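Local coordinates for choline binding protein PCPA (Streptococcus pneumoniae, PDB 4CP6) that probably anchors to choline on the pneumococcal cell wall and presents a leucine-rich repeat surface domain that serves as a vaccine antigen, at residues T74-Q79 / S102-I107. Sequence-based numbering, arbitrary orientation.
Sequences TEVASQ and SSIKKI
Glu75 and Lys106 are bridged neighbours on adjacent parallel strands, and their side chains run side by side in the same direction. Along Glu75, CB rests on the carbonyl oxygen of Lys106, CG reaches Lys106 CB at 4.1 Å, and CD lies against both CB and CE of the lysine. At the tip, OE1 approaches Lys106 CE to 3.3 Å, while OE2 also faces this methylene. Lys106 stays extended through CD and then bends (chi3 73°), which lays CE along the carboxylate but leaves NZ 4.2 Å from Glu75 OE1, too far for a salt bridge. A water closes the gap: it donates to Glu75 OE1 at 2.6 Å and accepts a weak bond from Lys106 NZ, so the two charged groups share a water, held firmly at the carboxylate and only weakly at the ammonium.

Beneath these side chains the backbones are stitched together. Thr74 O takes a short bond from Lys105 N (2.7 Å), the donor tilted 35° out of the carbonyl plane, and a second, weak one from Lys106 N. Two residues on, Val76 N donates to Lys106 O, lying in that carbonyl's plane. Ser103 OG, bonded to Thr62 OG1 and Val73 O, ties the turn before strand 106-107 to Thr62 and to strand 69-76 at Val73.

On the buried face, the side chains of Val76 and Ile104 meet at a slant, their CG2 methyls 4.1 Å apart, and Ile107 CG1 packs at Val76 CB. Phe81 and Phe112 add aromatic cover to Val76 and Ile107, respectively. Strand 69-76 pairs with strand 35-40 and, through this contact, with strand 106-107, so that the N-terminal strands run on, within one sheet, into the short parallel strands characteristic of a BspA-type leucine-rich repeat solenoid.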
loop_
_atom_site.group_PDB
_atom_site.type_symbol
_atom_site.label_atom_id
_atom_site.label_comp_id
_atom_site.label_asym_id
_atom_site.label_seq_id
_atom_site.Cartn_x
_atom_site.Cartn_y
_atom_site.Cartn_z
ATOM N N THR A 74 6.197 -6.980 29.648
ATOM C CA THR A 74 4.902 -6.897 28.957
ATOM C C THR A 74 4.988 -6.239 27.586
ATOM O O THR A 74 3.999 -6.259 26.838
ATOM C CB THR A 74 3.910 -6.142 29.848
ATOM O OG1 THR A 74 4.457 -4.865 30.154
ATOM C CG2 THR A 74 3.615 -6.881 31.178
ATOM N N GLU A 75 6.112 -5.592 27.276
ATOM C CA GLU A 75 6.239 -4.888 26.000
ATOM C C GLU A 75 7.607 -5.011 25.410
ATOM O O GLU A 75 8.603 -5.092 26.142
ATOM C CB GLU A 75 5.904 -3.389 26.170
ATOM C CG GLU A 75 4.537 -3.147 26.798
ATOM C CD GLU A 75 4.001 -1.739 26.716
ATOM O OE1 GLU A 75 4.601 -0.917 25.988
ATOM O OE2 GLU A 75 2.991 -1.453 27.400
ATOM N N VAL A 76 7.673 -5.010 24.071
ATOM C CA VAL A 76 8.925 -4.888 23.343
ATOM C C VAL A 76 9.060 -3.390 23.038
ATOM O O VAL A 76 8.200 -2.816 22.340
ATOM C CB VAL A 76 8.977 -5.740 22.065
ATOM C CG1 VAL A 76 10.228 -5.420 21.259
ATOM C CG2 VAL A 76 8.923 -7.234 22.411
ATOM N N ALA A 77 10.116 -2.746 23.578
ATOM C CA ALA A 77 10.299 -1.317 23.368
ATOM C C ALA A 77 10.664 -0.987 21.924
ATOM O O ALA A 77 11.270 -1.802 21.223
ATOM C CB ALA A 77 11.391 -0.801 24.287
ATOM N N SER A 78 10.404 0.267 21.503
ATOM C CA SER A 78 10.835 0.702 20.194
ATOM C C SER A 78 12.351 0.455 20.059
ATOM O O SER A 78 13.126 0.722 21.003
ATOM C CB SER A 78 10.576 2.188 20.007
ATOM O OG SER A 78 9.179 2.398 20.061
ATOM N N GLN A 79 12.787 -0.032 18.884
ATOM C CA GLN A 79 14.184 -0.318 18.545
ATOM C C GLN A 79 14.790 -1.491 19.307
ATOM O O GLN A 79 15.904 -1.867 18.974
ATOM C CB GLN A 79 15.091 0.936 18.754
ATOM C CG GLN A 79 14.538 2.262 18.198
ATOM C CD GLN A 79 14.436 2.302 16.693
ATOM O OE1 GLN A 79 15.075 1.523 15.973
ATOM N NE2 GLN A 79 13.578 3.163 16.184
ATOM N N SER A 102 4.534 -15.446 26.284
ATOM C CA SER A 102 3.128 -15.069 26.386
ATOM C C SER A 102 2.887 -13.721 27.056
ATOM O O SER A 102 1.921 -13.052 26.712
ATOM C CB SER A 102 2.310 -16.165 27.066
ATOM O OG SER A 102 2.765 -16.403 28.385
ATOM N N SER A 103 3.774 -13.287 27.972
ATOM C CA SER A 103 3.625 -12.025 28.681
ATOM C C SER A 103 3.648 -10.768 27.786
ATOM O O SER A 103 3.196 -9.719 28.227
ATOM C CB SER A 103 4.692 -11.904 29.771
ATOM O OG SER A 103 6.013 -11.890 29.257
ATOM N N ILE A 104 4.222 -10.861 26.568
ATOM C CA ILE A 104 4.270 -9.651 25.713
ATOM C C ILE A 104 2.862 -9.267 25.229
ATOM O O ILE A 104 2.242 -10.043 24.501
ATOM C CB ILE A 104 5.233 -9.836 24.531
ATOM C CG1 ILE A 104 6.676 -10.165 24.997
ATOM C CG2 ILE A 104 5.205 -8.607 23.565
ATOM C CD1 ILE A 104 7.401 -9.046 25.864
ATOM N N LYS A 105 2.384 -8.095 25.627
ATOM C CA LYS A 105 1.081 -7.589 25.210
ATOM C C LYS A 105 1.187 -6.559 24.076
ATOM O O LYS A 105 0.206 -6.334 23.380
ATOM C CB LYS A 105 0.352 -6.961 26.403
ATOM C CG LYS A 105 -1.146 -6.781 26.114
ATOM C CD LYS A 105 -1.944 -6.529 27.382
ATOM C CE LYS A 105 -3.394 -6.245 27.064
ATOM N NZ LYS A 105 -4.262 -6.334 28.272
ATOM N N LYS A 106 2.333 -5.887 23.929
ATOM C CA LYS A 106 2.486 -4.869 22.899
ATOM C C LYS A 106 3.873 -4.904 22.341
ATOM O O LYS A 106 4.837 -5.046 23.097
ATOM C CB LYS A 106 2.207 -3.481 23.494
ATOM C CG LYS A 106 2.260 -2.349 22.471
ATOM C CD LYS A 106 1.408 -1.154 22.853
ATOM C CE LYS A 106 1.990 -0.351 23.984
ATOM N NZ LYS A 106 1.301 0.961 24.156
ATOM N N ILE A 107 3.995 -4.734 21.040
ATOM C CA ILE A 107 5.255 -4.515 20.334
ATOM C C ILE A 107 5.186 -3.055 19.910
ATOM O O ILE A 107 4.314 -2.668 19.117
ATOM C CB ILE A 107 5.480 -5.470 19.151
ATOM C CG1 ILE A 107 5.665 -6.923 19.671
ATOM C CG2 ILE A 107 6.728 -4.993 18.360
ATOM C CD1 ILE A 107 5.552 -8.032 18.567
HETATM O O HOH W 1 3.931 1.588 25.526
#